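PDB 1ZTC: metallo-beta-lactamase domain-containing protein 1 from Thermotoga maritima, which binds two nickel ions in a metallo-beta-lactamase fold and is probably a hydrolase, possibly an endoribonuclease acting on RNA. Local coordinates for residues 98-110 against 147-159. Numbering follows the deposited sequence.
Sequences FYVHEVYKTKNYL and FHTPWHAREHLSF. With NI (nickel (II) ion), chain F; PO4 (phosphate ion), chain G.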
loop_
_atom_site.group_PDB
_atom_site.type_symbol
_atom_site.label_atom_id
_atom_site.label_comp_id
_atom_site.label_asym_id
_atom_site.label_seq_id
_atom_site.Cartn_x
_atom_site.Cartn_y
_atom_site.Cartn_z
ATOM N N PHE A 98 14.757 -24.634 -11.402
ATOM C CA PHE A 98 13.482 -24.336 -10.798
ATOM C C PHE A 98 12.747 -25.588 -10.406
ATOM O O PHE A 98 12.749 -26.550 -11.158
ATOM C CB PHE A 98 12.639 -23.500 -11.769
ATOM C CG PHE A 98 13.250 -22.170 -12.060
ATOM C CD1 PHE A 98 13.095 -21.126 -11.164
ATOM C CD2 PHE A 98 14.034 -21.977 -13.195
ATOM C CE1 PHE A 98 13.685 -19.896 -11.385
ATOM C CE2 PHE A 98 14.636 -20.740 -13.425
ATOM C CZ PHE A 98 14.457 -19.701 -12.508
ATOM N N TYR A 99 12.107 -25.572 -9.227
ATOM C CA TYR A 99 11.402 -26.760 -8.703
ATOM C C TYR A 99 9.974 -26.382 -8.408
ATOM O O TYR A 99 9.718 -25.392 -7.712
ATOM C CB TYR A 99 12.035 -27.287 -7.408
ATOM C CG TYR A 99 13.499 -27.644 -7.493
ATOM C CD1 TYR A 99 14.453 -26.653 -7.651
ATOM C CD2 TYR A 99 13.936 -28.960 -7.355
ATOM C CE1 TYR A 99 15.785 -26.940 -7.705
ATOM C CE2 TYR A 99 15.298 -29.272 -7.428
ATOM C CZ TYR A 99 16.211 -28.240 -7.602
ATOM O OH TYR A 99 17.560 -28.470 -7.670
ATOM N N VAL A 100 9.057 -27.199 -8.903
ATOM C CA VAL A 100 7.630 -26.901 -8.852
ATOM C C VAL A 100 6.866 -28.222 -8.974
ATOM O O VAL A 100 7.351 -29.153 -9.620
ATOM C CB VAL A 100 7.220 -25.904 -10.019
ATOM C CG1 VAL A 100 7.465 -26.503 -11.358
ATOM C CG2 VAL A 100 5.784 -25.440 -9.917
ATOM N N HIS A 101 5.689 -28.294 -8.352
ATOM C CA HIS A 101 4.865 -29.491 -8.441
ATOM C C HIS A 101 4.362 -29.694 -9.859
ATOM O O HIS A 101 3.884 -28.754 -10.511
ATOM C CB HIS A 101 3.675 -29.445 -7.460
ATOM C CG HIS A 101 2.981 -30.770 -7.313
ATOM N ND1 HIS A 101 2.144 -31.280 -8.280
ATOM C CD2 HIS A 101 3.064 -31.721 -6.348
ATOM C CE1 HIS A 101 1.718 -32.476 -7.905
ATOM N NE2 HIS A 101 2.257 -32.763 -6.733
ATOM N N GLU A 102 4.444 -30.938 -10.326
ATOM C CA GLU A 102 4.146 -31.292 -11.713
ATOM C C GLU A 102 2.758 -30.875 -12.211
ATOM O O GLU A 102 2.577 -30.582 -13.396
ATOM C CB GLU A 102 4.337 -32.812 -11.919
ATOM C CG GLU A 102 3.494 -33.694 -10.983
ATOM C CD GLU A 102 3.642 -35.174 -11.242
ATOM O OE1 GLU A 102 4.430 -35.578 -12.129
ATOM O OE2 GLU A 102 2.957 -35.940 -10.535
ATOM N N VAL A 103 1.787 -30.782 -11.307
ATOM C CA VAL A 103 0.412 -30.541 -11.708
ATOM C C VAL A 103 0.174 -29.073 -12.146
ATOM O O VAL A 103 -0.877 -28.751 -12.673
ATOM C CB VAL A 103 -0.560 -31.083 -10.598
ATOM C CG1 VAL A 103 -0.645 -30.166 -9.445
ATOM C CG2 VAL A 103 -1.928 -31.357 -11.127
ATOM N N TYR A 104 1.186 -28.214 -12.012
ATOM C CA TYR A 104 1.104 -26.851 -12.544
ATOM C C TYR A 104 0.924 -26.878 -14.056
ATOM O O TYR A 104 0.246 -26.023 -14.617
ATOM C CB TYR A 104 2.322 -26.000 -12.140
ATOM C CG TYR A 104 3.418 -25.861 -13.170
ATOM C CD1 TYR A 104 4.425 -26.805 -13.273
ATOM C CD2 TYR A 104 3.437 -24.781 -14.049
ATOM C CE1 TYR A 104 5.429 -26.685 -14.233
ATOM C CE2 TYR A 104 4.447 -24.647 -15.010
ATOM C CZ TYR A 104 5.440 -25.594 -15.097
ATOM O OH TYR A 104 6.439 -25.465 -16.050
ATOM N N LYS A 105 1.527 -27.868 -14.706
ATOM C CA LYS A 105 1.392 -28.025 -16.157
ATOM C C LYS A 105 -0.040 -28.289 -16.639
ATOM O O LYS A 105 -0.319 -28.142 -17.823
ATOM C CB LYS A 105 2.309 -29.141 -16.649
ATOM C CG LYS A 105 3.759 -28.726 -16.661
ATOM C CD LYS A 105 4.658 -29.770 -17.306
ATOM C CE LYS A 105 5.772 -29.101 -18.140
ATOM N NZ LYS A 105 6.717 -28.250 -17.327
ATOM N N THR A 106 -0.950 -28.657 -15.736
ATOM C CA THR A 106 -2.344 -28.907 -16.097
ATOM C C THR A 106 -3.212 -27.659 -16.055
ATOM O O THR A 106 -4.386 -27.732 -16.395
ATOM C CB THR A 106 -3.001 -29.988 -15.198
ATOM O OG1 THR A 106 -3.255 -29.492 -13.872
ATOM C CG2 THR A 106 -2.123 -31.230 -15.113
ATOM N N LYS A 107 -2.657 -26.530 -15.610
ATOM C CA LYS A 107 -3.376 -25.266 -15.592
ATOM C C LYS A 107 -3.145 -24.468 -16.872
ATOM O O LYS A 107 -2.051 -24.434 -17.410
ATOM C CB LYS A 107 -2.951 -24.397 -14.405
ATOM C CG LYS A 107 -3.491 -24.837 -13.107
ATOM C CD LYS A 107 -3.563 -23.674 -12.099
ATOM C CE LYS A 107 -3.271 -24.198 -10.708
ATOM N NZ LYS A 107 -3.754 -23.337 -9.603
ATOM N N ASN A 108 -4.207 -23.845 -17.347
ATOM C CA ASN A 108 -4.162 -22.979 -18.500
ATOM C C ASN A 108 -4.002 -21.548 -17.996
ATOM O O ASN A 108 -4.984 -20.893 -17.647
ATOM C CB ASN A 108 -5.470 -23.180 -19.262
ATOM C CG ASN A 108 -5.552 -22.365 -20.526
ATOM O OD1 ASN A 108 -4.696 -21.541 -20.808
ATOM N ND2 ASN A 108 -6.588 -22.589 -21.279
ATOM N N TYR A 109 -2.758 -21.085 -17.957
ATOM C CA TYR A 109 -2.449 -19.747 -17.453
ATOM C C TYR A 109 -2.941 -18.642 -18.382
ATOM O O TYR A 109 -3.257 -17.560 -17.934
ATOM C CB TYR A 109 -0.956 -19.622 -17.163
ATOM C CG TYR A 109 -0.620 -20.482 -15.981
ATOM C CD1 TYR A 109 -0.877 -20.036 -14.702
ATOM C CD2 TYR A 109 -0.132 -21.779 -16.147
ATOM C CE1 TYR A 109 -0.613 -20.833 -13.593
ATOM C CE2 TYR A 109 0.136 -22.592 -15.039
ATOM C CZ TYR A 109 -0.123 -22.105 -13.768
ATOM O OH TYR A 109 0.101 -22.874 -12.662
ATOM N N LEU A 110 -3.014 -18.922 -19.673
ATOM C CA LEU A 110 -3.580 -17.971 -20.639
ATOM C C LEU A 110 -5.036 -17.651 -20.395
ATOM O O LEU A 110 -5.555 -16.638 -20.867
ATOM C CB LEU A 110 -3.552 -18.539 -22.071
ATOM C CG LEU A 110 -2.209 -18.537 -22.756
ATOM C CD1 LEU A 110 -2.408 -18.970 -24.194
ATOM C CD2 LEU A 110 -1.563 -17.146 -22.665
ATOM N N PHE A 147 6.359 -31.391 0.754
ATOM C CA PHE A 147 5.026 -31.899 1.046
ATOM C C PHE A 147 4.051 -31.298 0.058
ATOM O O PHE A 147 4.035 -30.076 -0.151
ATOM C CB PHE A 147 4.602 -31.499 2.461
ATOM C CG PHE A 147 5.396 -32.156 3.542
ATOM C CD1 PHE A 147 5.181 -33.484 3.878
ATOM C CD2 PHE A 147 6.344 -31.445 4.240
ATOM C CE1 PHE A 147 5.925 -34.087 4.894
ATOM C CE2 PHE A 147 7.091 -32.043 5.253
ATOM C CZ PHE A 147 6.878 -33.344 5.578
ATOM N N HIS A 148 3.232 -32.146 -0.536
ATOM C CA HIS A 148 2.117 -31.673 -1.391
ATOM C C HIS A 148 0.973 -31.247 -0.494
ATOM O O HIS A 148 0.409 -32.061 0.237
ATOM C CB HIS A 148 1.632 -32.766 -2.345
ATOM C CG HIS A 148 0.718 -32.259 -3.433
ATOM N ND1 HIS A 148 -0.107 -33.089 -4.162
ATOM C CD2 HIS A 148 0.536 -31.015 -3.939
ATOM C CE1 HIS A 148 -0.759 -32.382 -5.067
ATOM N NE2 HIS A 148 -0.397 -31.115 -4.947
ATOM N N THR A 149 0.643 -29.966 -0.541
ATOM C CA THR A 149 -0.330 -29.392 0.360
ATOM C C THR A 149 -1.359 -28.602 -0.456
ATOM O O THR A 149 -1.385 -27.372 -0.392
ATOM C CB THR A 149 0.364 -28.507 1.412
ATOM O OG1 THR A 149 1.230 -27.563 0.765
ATOM C CG2 THR A 149 1.222 -29.341 2.358
ATOM N N PRO A 150 -2.198 -29.307 -1.215
ATOM C CA PRO A 150 -3.073 -28.647 -2.210
ATOM C C PRO A 150 -4.345 -27.990 -1.629
ATOM O O PRO A 150 -5.425 -28.217 -2.101
ATOM C CB PRO A 150 -3.418 -29.793 -3.176
ATOM C CG PRO A 150 -3.394 -31.019 -2.289
ATOM C CD PRO A 150 -2.342 -30.777 -1.240
ATOM N N TRP A 151 -4.203 -27.191 -0.586
ATOM C CA TRP A 151 -5.357 -26.562 0.080
ATOM C C TRP A 151 -5.217 -25.068 -0.119
ATOM O O TRP A 151 -5.161 -24.260 0.834
ATOM C CB TRP A 151 -5.395 -26.966 1.552
ATOM C CG TRP A 151 -5.183 -28.457 1.663
ATOM C CD1 TRP A 151 -5.953 -29.432 1.092
ATOM C CD2 TRP A 151 -4.103 -29.128 2.317
ATOM N NE1 TRP A 151 -5.430 -30.658 1.374
ATOM C CE2 TRP A 151 -4.294 -30.504 2.123
ATOM C CE3 TRP A 151 -3.003 -28.694 3.065
ATOM C CZ2 TRP A 151 -3.430 -31.460 2.643
ATOM C CZ3 TRP A 151 -2.136 -29.639 3.588
ATOM C CH2 TRP A 151 -2.346 -31.007 3.363
ATOM N N HIS A 152 -5.133 -24.714 -1.387
ATOM C CA HIS A 152 -4.985 -23.333 -1.828
ATOM C C HIS A 152 -4.875 -23.315 -3.361
ATOM O O HIS A 152 -5.540 -22.539 -4.055
ATOM C CB HIS A 152 -3.739 -22.670 -1.197
ATOM C CG HIS A 152 -3.513 -21.285 -1.696
ATOM N ND1 HIS A 152 -4.322 -20.232 -1.332
ATOM C CD2 HIS A 152 -2.621 -20.790 -2.591
ATOM C CE1 HIS A 152 -3.917 -19.137 -1.953
ATOM N NE2 HIS A 152 -2.895 -19.455 -2.728
ATOM N N ALA A 153 -4.028 -24.206 -3.880
ATOM C CA ALA A 153 -3.892 -24.411 -5.334
ATOM C C ALA A 153 -3.448 -25.849 -5.538
ATOM O O ALA A 153 -2.800 -26.427 -4.645
ATOM C CB ALA A 153 -2.877 -23.431 -5.903
ATOM N N ARG A 154 -3.818 -26.450 -6.665
ATOM C CA ARG A 154 -3.560 -27.874 -6.884
ATOM C C ARG A 154 -2.069 -28.216 -6.823
ATOM O O ARG A 154 -1.692 -29.330 -6.462
ATOM C CB ARG A 154 -4.117 -28.330 -8.233
ATOM C CG ARG A 154 -3.346 -27.756 -9.460
ATOM C CD ARG A 154 -4.060 -27.980 -10.786
ATOM N NE ARG A 154 -5.204 -27.081 -10.937
ATOM C CZ ARG A 154 -6.021 -27.066 -11.983
ATOM N NH1 ARG A 154 -5.848 -27.918 -12.988
ATOM N NH2 ARG A 154 -7.028 -26.196 -12.014
ATOM N N GLU A 155 -1.215 -27.265 -7.191
ATOM C CA GLU A 155 0.240 -27.513 -7.243
ATOM C C GLU A 155 0.983 -27.121 -5.963
ATOM O O GLU A 155 2.219 -27.120 -5.914
ATOM C CB GLU A 155 0.852 -26.790 -8.442
ATOM C CG GLU A 155 1.134 -25.284 -8.291
ATOM C CD GLU A 155 -0.095 -24.396 -8.476
ATOM O OE1 GLU A 155 -1.230 -24.922 -8.654
ATOM O OE2 GLU A 155 0.098 -23.160 -8.482
ATOM N N HIS A 156 0.230 -26.790 -4.922
ATOM C CA HIS A 156 0.804 -26.150 -3.771
ATOM C C HIS A 156 1.676 -27.102 -2.945
ATOM O O HIS A 156 1.283 -28.242 -2.617
ATOM C CB HIS A 156 -0.281 -25.507 -2.897
ATOM C CG HIS A 156 0.284 -24.627 -1.822
ATOM N ND1 HIS A 156 0.796 -25.130 -0.639
ATOM C CD2 HIS A 156 0.475 -23.281 -1.780
ATOM C CE1 HIS A 156 1.263 -24.125 0.086
ATOM N NE2 HIS A 156 1.083 -22.994 -0.586
ATOM N N LEU A 157 2.839 -26.589 -2.566
ATOM C CA LEU A 157 3.827 -27.306 -1.771
ATOM C C LEU A 157 4.205 -26.530 -0.528
ATOM O O LEU A 157 4.249 -25.285 -0.537
ATOM C CB LEU A 157 5.117 -27.497 -2.575
ATOM C CG LEU A 157 5.051 -28.303 -3.874
ATOM C CD1 LEU A 157 6.392 -28.175 -4.589
ATOM C CD2 LEU A 157 4.682 -29.753 -3.652
ATOM N N SER A 158 4.516 -27.288 0.528
ATOM C CA SER A 158 5.145 -26.764 1.732
ATOM C C SER A 158 6.499 -27.481 1.892
ATOM O O SER A 158 6.686 -28.617 1.419
ATOM C CB SER A 158 4.236 -26.940 2.967
ATOM O OG SER A 158 2.939 -26.368 2.765
ATOM N N PHE A 159 7.440 -26.794 2.533
ATOM C CA PHE A 159 8.805 -27.282 2.682
ATOM C C PHE A 159 9.268 -27.255 4.148
ATOM O O PHE A 159 9.189 -26.232 4.822
ATOM C CB PHE A 159 9.773 -26.438 1.869
ATOM C CG PHE A 159 9.434 -26.334 0.427
ATOM C CD1 PHE A 159 9.750 -27.369 -0.452
ATOM C CD2 PHE A 159 8.779 -25.212 -0.064
ATOM C CE1 PHE A 159 9.428 -27.285 -1.803
ATOM C CE2 PHE A 159 8.453 -25.120 -1.403
ATOM C CZ PHE A 159 8.772 -26.155 -2.285
HETATM NI NI NI F . -1.354 -17.977 -3.550
HETATM P P PO4 G . -6.783 -24.635 -8.443
HETATM O O1 PO4 G . -7.661 -25.521 -9.275
HETATM O O2 PO4 G . -6.744 -23.261 -9.023
HETATM O O3 PO4 G . -5.356 -25.106 -8.520
HETATM O O4 PO4 G . -7.292 -24.666 -7.024
HETATM O O HOH W 1 4.822 -26.033 -6.690
HETATM O O HOH W 2 -1.270 -21.652 -10.315
HETATM O O HOH W 3 -0.432 -16.021 -3.888
HETATM O O HOH W 4 -2.950 -16.228 -3.011
#
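Phosphate O3 is gripped from both segments: by Lys107 NZ at 2.6 Å, and by the backbone N and NE of Arg154. Arg154 NH2 holds phosphate O1 at the guanidinium edge. The phosphate probably comes from the crystallisation liquor; Lys187 of the second subunit also binds it. Lys107 CG lies over the centre of one guanidinium face, and the Lys107 and Arg154 side chains run alongside each other, pointing opposite ways. Arg154 NH1 donates to Thr106 OG1 (3.2 Å), with the hydroxyl oxygen 16° out of the guanidinium plane. Lys107 NZ also makes a salt bridge to Glu155 OE1 (3.1 Å). A sharp bend at chi2 (-80°) turns the Glu155 carboxylate toward Lys107. Its OE2 takes a hydrogen bond from Val82 N and one from a water shared with Lys107 NZ and Tyr109 OH. Residues 149-156 form a loop between antiparallel strands 144-148 and 157-163; such metal-ligand loops are characteristic of the metallo-beta-lactamase fold. Its His152 binds nickel with His81, His83 and Asp174. The 98-110 segment leaves a strand of the other sheet. Between the two sheets, the His101 and His148 rings stack face to face, centroids 3.9 Å apart and planes at 19°. Val103 N donates to His101 ND1 (3.1 Å), and His148 NE2 donates to Arg154 O (2.7 Å); these bonds restrain the rotation of both rings. Leu157 CD2 meets the His101 edge, while Val103 CG1 packs on Arg154 CG at 3.6 Å.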